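Local coordinates for protein MdbA (Actinomyces oris, PDB 4Z7X) that is a thiol-disulfide oxidoreductase that probably forms disulfide bonds, in a pathway linked to sortase-mediated pilus assembly, at residues A[76-79]-A[80-84]; A[67-70]-A[71-74]; A[102-105]-A[106-109]. One frame throughout, in Å; residues are numbered along the deposited sequence.

Contact 1 of 3, residues A[76-79]-A[80-84]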
loop_
_atom_site.group_PDB
_atom_site.type_symbol
_atom_site.label_atom_id
_atom_site.label_comp_id
_atom_site.label_asym_id
_atom_site.label_seq_id
_atom_site.Cartn_x
_atom_site.Cartn_y
_atom_site.Cartn_z
ATOM N N LEU A 76 3.714 11.047 -7.215
ATOM C CA LEU A 76 4.023 12.348 -6.683
ATOM C C LEU A 76 4.681 12.281 -5.307
ATOM O O LEU A 76 5.545 13.078 -4.996
ATOM C CB LEU A 76 2.742 13.189 -6.602
ATOM C CG LEU A 76 2.840 14.633 -6.127
ATOM C CD1 LEU A 76 3.788 15.404 -7.040
ATOM C CD2 LEU A 76 1.463 15.301 -6.052
ATOM N N HIS A 77 4.183 11.389 -4.468
ATOM C CA HIS A 77 4.524 11.399 -3.042
ATOM C C HIS A 77 5.495 10.330 -2.586
ATOM O O HIS A 77 5.906 10.355 -1.430
ATOM C CB HIS A 77 3.274 11.328 -2.183
ATOM C CG HIS A 77 2.359 12.495 -2.362
ATOM N ND1 HIS A 77 2.688 13.772 -1.948
ATOM C CD2 HIS A 77 1.145 12.599 -2.948
ATOM C CE1 HIS A 77 1.716 14.606 -2.254
ATOM N NE2 HIS A 77 0.767 13.925 -2.868
ATOM N N THR A 78 5.874 9.396 -3.464
ATOM C CA THR A 78 6.736 8.293 -2.997
ATOM C C THR A 78 8.037 8.771 -2.368
ATOM O O THR A 78 8.461 8.245 -1.348
ATOM C CB THR A 78 6.987 7.202 -4.063
ATOM O OG1 THR A 78 7.819 6.169 -3.511
ATOM C CG2 THR A 78 7.634 7.771 -5.348
ATOM N N GLN A 79 8.676 9.756 -2.975
ATOM C CA GLN A 79 9.962 10.214 -2.463
ATOM C C GLN A 79 9.800 10.773 -1.052
ATOM O O GLN A 79 10.568 10.416 -0.136
ATOM C CB GLN A 79 10.546 11.259 -3.393
ATOM C CG GLN A 79 11.937 11.641 -2.999
ATOM C CD GLN A 79 12.956 10.538 -3.259
ATOM O OE1 GLN A 79 12.771 9.596 -4.086
ATOM N NE2 GLN A 79 14.045 10.623 -2.528
ATOM N N GLU A 80 8.796 11.613 -0.842
ATOM C CA GLU A 80 8.642 12.233 0.498
ATOM C C GLU A 80 8.085 11.250 1.538
ATOM O O GLU A 80 8.396 11.353 2.701
ATOM C CB GLU A 80 7.805 13.518 0.465
ATOM C CG GLU A 80 6.324 13.362 0.185
ATOM C CD GLU A 80 5.562 14.643 0.455
ATOM O OE1 GLU A 80 4.472 14.824 -0.138
ATOM O OE2 GLU A 80 6.044 15.487 1.265
ATOM N N ILE A 81 7.254 10.298 1.110
ATOM C CA ILE A 81 6.802 9.282 2.050
ATOM C C ILE A 81 8.007 8.463 2.537
ATOM O O ILE A 81 8.153 8.180 3.734
ATOM C CB ILE A 81 5.754 8.376 1.421
ATOM C CG1 ILE A 81 4.475 9.194 1.241
ATOM C CG2 ILE A 81 5.552 7.126 2.259
ATOM C CD1 ILE A 81 3.360 8.529 0.481
ATOM N N ASN A 82 8.853 8.020 1.604
ATOM C CA ASN A 82 10.073 7.306 1.982
ATOM C C ASN A 82 10.964 8.156 2.885
ATOM O O ASN A 82 11.573 7.634 3.844
ATOM C CB ASN A 82 10.850 6.862 0.755
ATOM C CG ASN A 82 10.185 5.694 0.063
ATOM O OD1 ASN A 82 9.342 5.037 0.656
ATOM N ND2 ASN A 82 10.517 5.459 -1.184
ATOM N N GLN A 83 11.033 9.480 2.607
ATOM C CA GLN A 83 11.852 10.365 3.421
ATOM C C GLN A 83 11.282 10.516 4.806
ATOM O O GLN A 83 12.032 10.459 5.772
ATOM C CB GLN A 83 12.035 11.708 2.752
ATOM C CG GLN A 83 13.082 12.529 3.413
ATOM C CD GLN A 83 14.454 11.924 3.300
ATOM O OE1 GLN A 83 14.852 11.430 2.239
ATOM N NE2 GLN A 83 15.201 11.972 4.401
ATOM N N LEU A 84 9.974 10.748 4.908
ATOM C CA LEU A 84 9.331 10.833 6.211
ATOM C C LEU A 84 9.562 9.582 7.017
ATOM O O LEU A 84 9.780 9.656 8.223
ATOM C CB LEU A 84 7.837 11.105 6.049
ATOM C CG LEU A 84 7.510 12.520 5.582
ATOM C CD1 LEU A 84 6.112 12.509 4.968
ATOM C CD2 LEU A 84 7.655 13.620 6.681
HETATM O O HOH W 1 7.603 13.269 -3.019
HETATM O O HOH W 2 6.899 5.207 -0.770
HETATM O O HOH W 3 13.808 12.894 -0.214
#
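The polar link between H77 and E80 joins two side chains one turn apart that lie side by side and point the same way. ND1 of H77 donates to OE1 of E80 at 2.8 Å, reaching the anti lone pair of that oxygen. Ring and carboxylate are only 17° apart and OE1 sits at the ring edge close to its plane, so the bond helps fix the rotation of the imidazole. E80 can reach back in this way because CG lies between its backbone N and carbonyl carbon (chi1 70°), with the chain extended beyond. OE1 also accepts from L217 N, while OE2 is bonded to T218 OG1.

The backbone bonds are ordinary at I81 N to H77 O (2.9 Å), N82 N to T78 O and Q83 N to Q79 O, but the helix opens between L76 and E80. There a water bridges the gap, 2.9 Å from L76 O and 3.0 Å from E80 N.

Two further waters join side chains: in one of two N82 conformers, a water sits between T78 OG1 and N82 OD1, and another lies between Q79 NE2 and Q83 OE1 on the exposed side.

Apolar contact is slight: I81 CD1 comes to 3.9 Å from H77 CB, and L76 CG lies over one face of the H77 ring.

All of this belongs to helix 68-86, the crossover of the beta-alpha-beta unit between strands 58-63 and 91-96. H77, I81 and L84 touch helix 216-222, whereas T78 and N82 meet helix 123-140.

Contact 2 of 3, residues A[67-70]-A[71-74]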
loop_
_atom_site.group_PDB
_atom_site.type_symbol
_atom_site.label_atom_id
_atom_site.label_comp_id
_atom_site.label_asym_id
_atom_site.label_seq_id
_atom_site.Cartn_x
_atom_site.Cartn_y
_atom_site.Cartn_z
ATOM N N CYS A 67 -6.434 2.101 -9.643
ATOM C CA CYS A 67 -6.962 3.476 -9.602
ATOM C C CYS A 67 -5.920 4.464 -10.127
ATOM O O CYS A 67 -4.800 4.599 -9.566
ATOM C CB CYS A 67 -7.395 3.838 -8.167
ATOM S SG CYS A 67 -7.813 5.594 -7.970
ATOM N N SER A 68 -6.277 5.187 -11.174
ATOM C CA SER A 68 -5.331 6.143 -11.763
ATOM C C SER A 68 -4.965 7.284 -10.848
ATOM O O SER A 68 -3.833 7.764 -10.893
ATOM C CB SER A 68 -5.890 6.664 -13.097
ATOM O OG SER A 68 -7.070 7.427 -12.909
ATOM N N HIS A 69 -5.909 7.714 -10.002
ATOM C CA HIS A 69 -5.597 8.749 -9.045
ATOM C C HIS A 69 -4.600 8.268 -7.984
ATOM O O HIS A 69 -3.713 9.018 -7.553
ATOM C CB HIS A 69 -6.873 9.273 -8.392
ATOM C CG HIS A 69 -7.782 9.959 -9.346
ATOM N ND1 HIS A 69 -8.893 9.358 -9.889
ATOM C CD2 HIS A 69 -7.721 11.197 -9.880
ATOM C CE1 HIS A 69 -9.487 10.208 -10.705
ATOM N NE2 HIS A 69 -8.791 11.330 -10.718
ATOM N N CYS A 70 -4.747 7.025 -7.553
ATOM C CA CYS A 70 -3.776 6.381 -6.663
ATOM C C CYS A 70 -2.402 6.242 -7.322
ATOM O O CYS A 70 -1.393 6.424 -6.671
ATOM C CB CYS A 70 -4.268 4.997 -6.230
ATOM S SG CYS A 70 -5.720 5.101 -5.172
ATOM N N ALA A 71 -2.368 5.920 -8.605
ATOM C CA ALA A 71 -1.079 5.814 -9.308
ATOM C C ALA A 71 -0.400 7.169 -9.347
ATOM O O ALA A 71 0.811 7.257 -9.126
ATOM C CB ALA A 71 -1.274 5.254 -10.722
ATOM N N GLN A 72 -1.165 8.227 -9.616
ATOM C CA GLN A 72 -0.612 9.588 -9.675
ATOM C C GLN A 72 -0.114 9.976 -8.282
ATOM O O GLN A 72 0.950 10.598 -8.134
ATOM C CB GLN A 72 -1.686 10.607 -10.121
ATOM C CG GLN A 72 -2.132 10.489 -11.573
ATOM C CD GLN A 72 -3.226 11.491 -11.940
ATOM O OE1 GLN A 72 -4.388 11.122 -12.131
ATOM N NE2 GLN A 72 -2.861 12.761 -12.024
ATOM N N PHE A 73 -0.904 9.621 -7.253
ATOM C CA PHE A 73 -0.561 9.948 -5.884
ATOM C C PHE A 73 0.737 9.310 -5.495
ATOM O O PHE A 73 1.607 9.969 -4.921
ATOM C CB PHE A 73 -1.698 9.511 -4.936
ATOM C CG PHE A 73 -1.508 9.930 -3.494
ATOM C CD1 PHE A 73 -0.708 9.168 -2.643
ATOM C CD2 PHE A 73 -2.147 11.074 -2.979
ATOM C CE1 PHE A 73 -0.516 9.548 -1.325
ATOM C CE2 PHE A 73 -1.978 11.441 -1.665
ATOM C CZ PHE A 73 -1.158 10.684 -0.831
ATOM N N GLU A 74 0.875 8.035 -5.796
ATOM C CA GLU A 74 2.087 7.308 -5.493
ATOM C C GLU A 74 3.288 7.940 -6.212
ATOM O O GLU A 74 4.354 8.145 -5.599
ATOM C CB GLU A 74 1.924 5.834 -5.865
ATOM C CG GLU A 74 3.233 5.035 -5.813
ATOM C CD GLU A 74 3.818 4.829 -4.414
ATOM O OE1 GLU A 74 4.999 4.381 -4.340
ATOM O OE2 GLU A 74 3.098 5.098 -3.420
#
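C67 and A71 are joined by the first backbone bond of helix 68-86, A71 N to C67 O at 2.9 Å, at the point where a CxxC pair of the thioredoxin type begins the helix. C67 is the N-cap, C70 lies in the first turn, and no disulfide joins them, the SG atoms of C67 and C70 being 3.5 Å apart. In thioredoxin-fold oxidoreductases such a pair is the redox centre, and C67 and C70 probably serve that purpose here.

The packed side holds C67, C70, A71, F73 and E74. Successive backbone bonds, F73 N to H69 O and E74 N to C70 O, continue the helix, and the CB of F73 comes within 3.3 Å of H69 O. With its CG anti to the backbone N (chi1 -174°), the F73 ring is carried away from the first turn, toward I61 of strand 58-63 and the ring of H77. C70 packs against F63 and F131, A71 against S135 of helix 123-140, and C67 against T196, next to P197, in the loop where this fold usually places its cis-proline.

The outer side, formed by S68, H69 and Q72, is looser. H69 and Q72 are exposed and point the same way, their ring and amide planes 27° apart. In one of two modelled Q72 conformers, OE1 lies 4.0 Å from H69 CD2, a contact too distant to fix either group. In that same conformer Q72 CG comes closer, 3.3 Å from S68 O, while Q72 N is bonded to that same oxygen.

Back at the helix start, the sulfur of C67 caps the first turn: its SG accepts from C70 N at 3.4 Å, with an N-H...S angle of 162°.

Contact 3 of 3, residues A[102-105]-A[106-109]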
loop_
_atom_site.group_PDB
_atom_site.type_symbol
_atom_site.label_atom_id
_atom_site.label_comp_id
_atom_site.label_asym_id
_atom_site.label_seq_id
_atom_site.Cartn_x
_atom_site.Cartn_y
_atom_site.Cartn_z
ATOM N N GLN A 102 -11.448 -4.339 -10.737
ATOM C CA GLN A 102 -10.555 -4.787 -11.807
ATOM C C GLN A 102 -9.719 -5.971 -11.361
ATOM O O GLN A 102 -9.098 -5.923 -10.291
ATOM C CB GLN A 102 -9.609 -3.657 -12.227
ATOM C CG GLN A 102 -10.339 -2.523 -12.950
ATOM C CD GLN A 102 -10.739 -2.918 -14.369
ATOM O OE1 GLN A 102 -10.204 -3.882 -14.954
ATOM N NE2 GLN A 102 -11.605 -2.137 -14.963
ATOM N N GLU A 103 -9.657 -7.011 -12.195
ATOM C CA GLU A 103 -8.887 -8.184 -11.811
ATOM C C GLU A 103 -7.389 -7.891 -11.659
ATOM O O GLU A 103 -6.729 -8.539 -10.864
ATOM C CB GLU A 103 -9.132 -9.381 -12.726
ATOM C CG GLU A 103 -10.545 -9.916 -12.616
ATOM C CD GLU A 103 -10.933 -10.281 -11.192
ATOM O OE1 GLU A 103 -11.884 -9.664 -10.693
ATOM O OE2 GLU A 103 -10.284 -11.179 -10.581
ATOM N N TRP A 104 -6.858 -6.882 -12.370
ATOM C CA TRP A 104 -5.465 -6.443 -12.147
ATOM C C TRP A 104 -5.165 -6.248 -10.649
ATOM O O TRP A 104 -4.105 -6.627 -10.187
ATOM C CB TRP A 104 -5.162 -5.151 -12.903
ATOM C CG TRP A 104 -3.801 -4.602 -12.663
ATOM C CD1 TRP A 104 -3.499 -3.380 -12.138
ATOM C CD2 TRP A 104 -2.544 -5.231 -12.960
ATOM N NE1 TRP A 104 -2.149 -3.191 -12.098
ATOM C CE2 TRP A 104 -1.528 -4.309 -12.593
ATOM C CE3 TRP A 104 -2.169 -6.473 -13.503
ATOM C CZ2 TRP A 104 -0.170 -4.599 -12.731
ATOM C CZ3 TRP A 104 -0.796 -6.751 -13.641
ATOM C CH2 TRP A 104 0.171 -5.821 -13.260
ATOM N N THR A 105 -6.111 -5.691 -9.893
ATOM C CA THR A 105 -5.913 -5.518 -8.476
ATOM C C THR A 105 -5.662 -6.839 -7.767
ATOM O O THR A 105 -4.778 -6.893 -6.897
ATOM C CB THR A 105 -7.103 -4.756 -7.866
ATOM O OG1 THR A 105 -7.196 -3.495 -8.536
ATOM C CG2 THR A 105 -6.958 -4.575 -6.355
ATOM N N SER A 106 -6.413 -7.894 -8.120
ATOM C CA SER A 106 -6.159 -9.195 -7.521
ATOM C C SER A 106 -4.795 -9.749 -7.941
ATOM O O SER A 106 -4.129 -10.407 -7.161
ATOM C CB SER A 106 -7.250 -10.214 -7.865
ATOM O OG SER A 106 -8.486 -9.865 -7.231
ATOM N N VAL A 107 -4.417 -9.536 -9.196
ATOM C CA VAL A 107 -3.114 -10.008 -9.666
ATOM C C VAL A 107 -2.008 -9.362 -8.826
ATOM O O VAL A 107 -1.128 -10.062 -8.276
ATOM C CB VAL A 107 -2.928 -9.739 -11.153
ATOM C CG1 VAL A 107 -1.534 -10.139 -11.609
ATOM C CG2 VAL A 107 -3.982 -10.503 -11.956
ATOM N N VAL A 108 -2.057 -8.043 -8.729
ATOM C CA VAL A 108 -1.050 -7.317 -7.951
ATOM C C VAL A 108 -1.093 -7.719 -6.480
ATOM O O VAL A 108 -0.030 -7.959 -5.884
ATOM C CB VAL A 108 -1.170 -5.787 -8.056
ATOM C CG1 VAL A 108 -0.074 -5.130 -7.238
ATOM C CG2 VAL A 108 -1.098 -5.325 -9.489
HETATM N N MSE A 109 -2.305 -7.819 -5.893
HETATM C CA MSE A 109 -2.379 -8.189 -4.476
HETATM C C MSE A 109 -1.818 -9.587 -4.203
HETATM O O MSE A 109 -1.207 -9.837 -3.171
HETATM C CB MSE A 109 -3.774 -7.967 -3.883
HETATM C CG MSE A 109 -4.016 -6.476 -3.756
HETATM SE SE MSE A 109 -5.733 -6.059 -2.929
HETATM C CE MSE A 109 -5.370 -6.807 -1.176
#
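W104 and V108 meet because the indole CG is anti to its backbone N (chi1 177°), while V108, with chi1 -179°, sets CG2 beside its own N and facing back along the helix. CG2 then lies over one face of the indole, 3.6 Å from the centroid of the five-membered ring, in a CH-pi contact. Its nearest ring atom is CE2 of W104, at 3.3 Å, a tight approach. V107 comes at about a right angle to W104, its CG1 4.0 Å from CZ3.

On another side of the helix, T105 and M109, a selenomethionine, run side by side, with T105 CG2 3.9 Å from SE of M109. T105 OG1 turns to D64 and S66. K98 NZ is hydrogen-bonded to S106 OG and, in one of two E103 conformers, forms a salt bridge with E103 OE1.

V107 N, V108 N and M109 N bond to the carbonyl oxygens of E103, W104 and T105. L151 of helix 148-157 packs on W104 and V107, and helix 178-190 on S106 and M109. Following strand 91-96, helix 103-118 opens the run of helices before strand 198-201, consistent with the helical insertion of DsbA-like members of the thioredoxin fold.

How the contacts relate
Along the chain contact 2 comes first, then contact 1, then contact 3. The first two share helix 68-86, adjoin in sequence and have centres about 14 Å apart: contact 2 is its cysteine-bearing start, contact 1 its later part. Contact 3 begins helix 103-118, after strand 91-96, which completes the beta-alpha-beta unit around helix 68-86. It lies about 24 Å from contact 1, centre to centre, on the opposite side of the chain's centre, but its nearest atoms are about 6 Å from those of contact 2. Helix 123-140 touches all three. The probable redox centre therefore sits where the thioredoxin core meets its helical insertion.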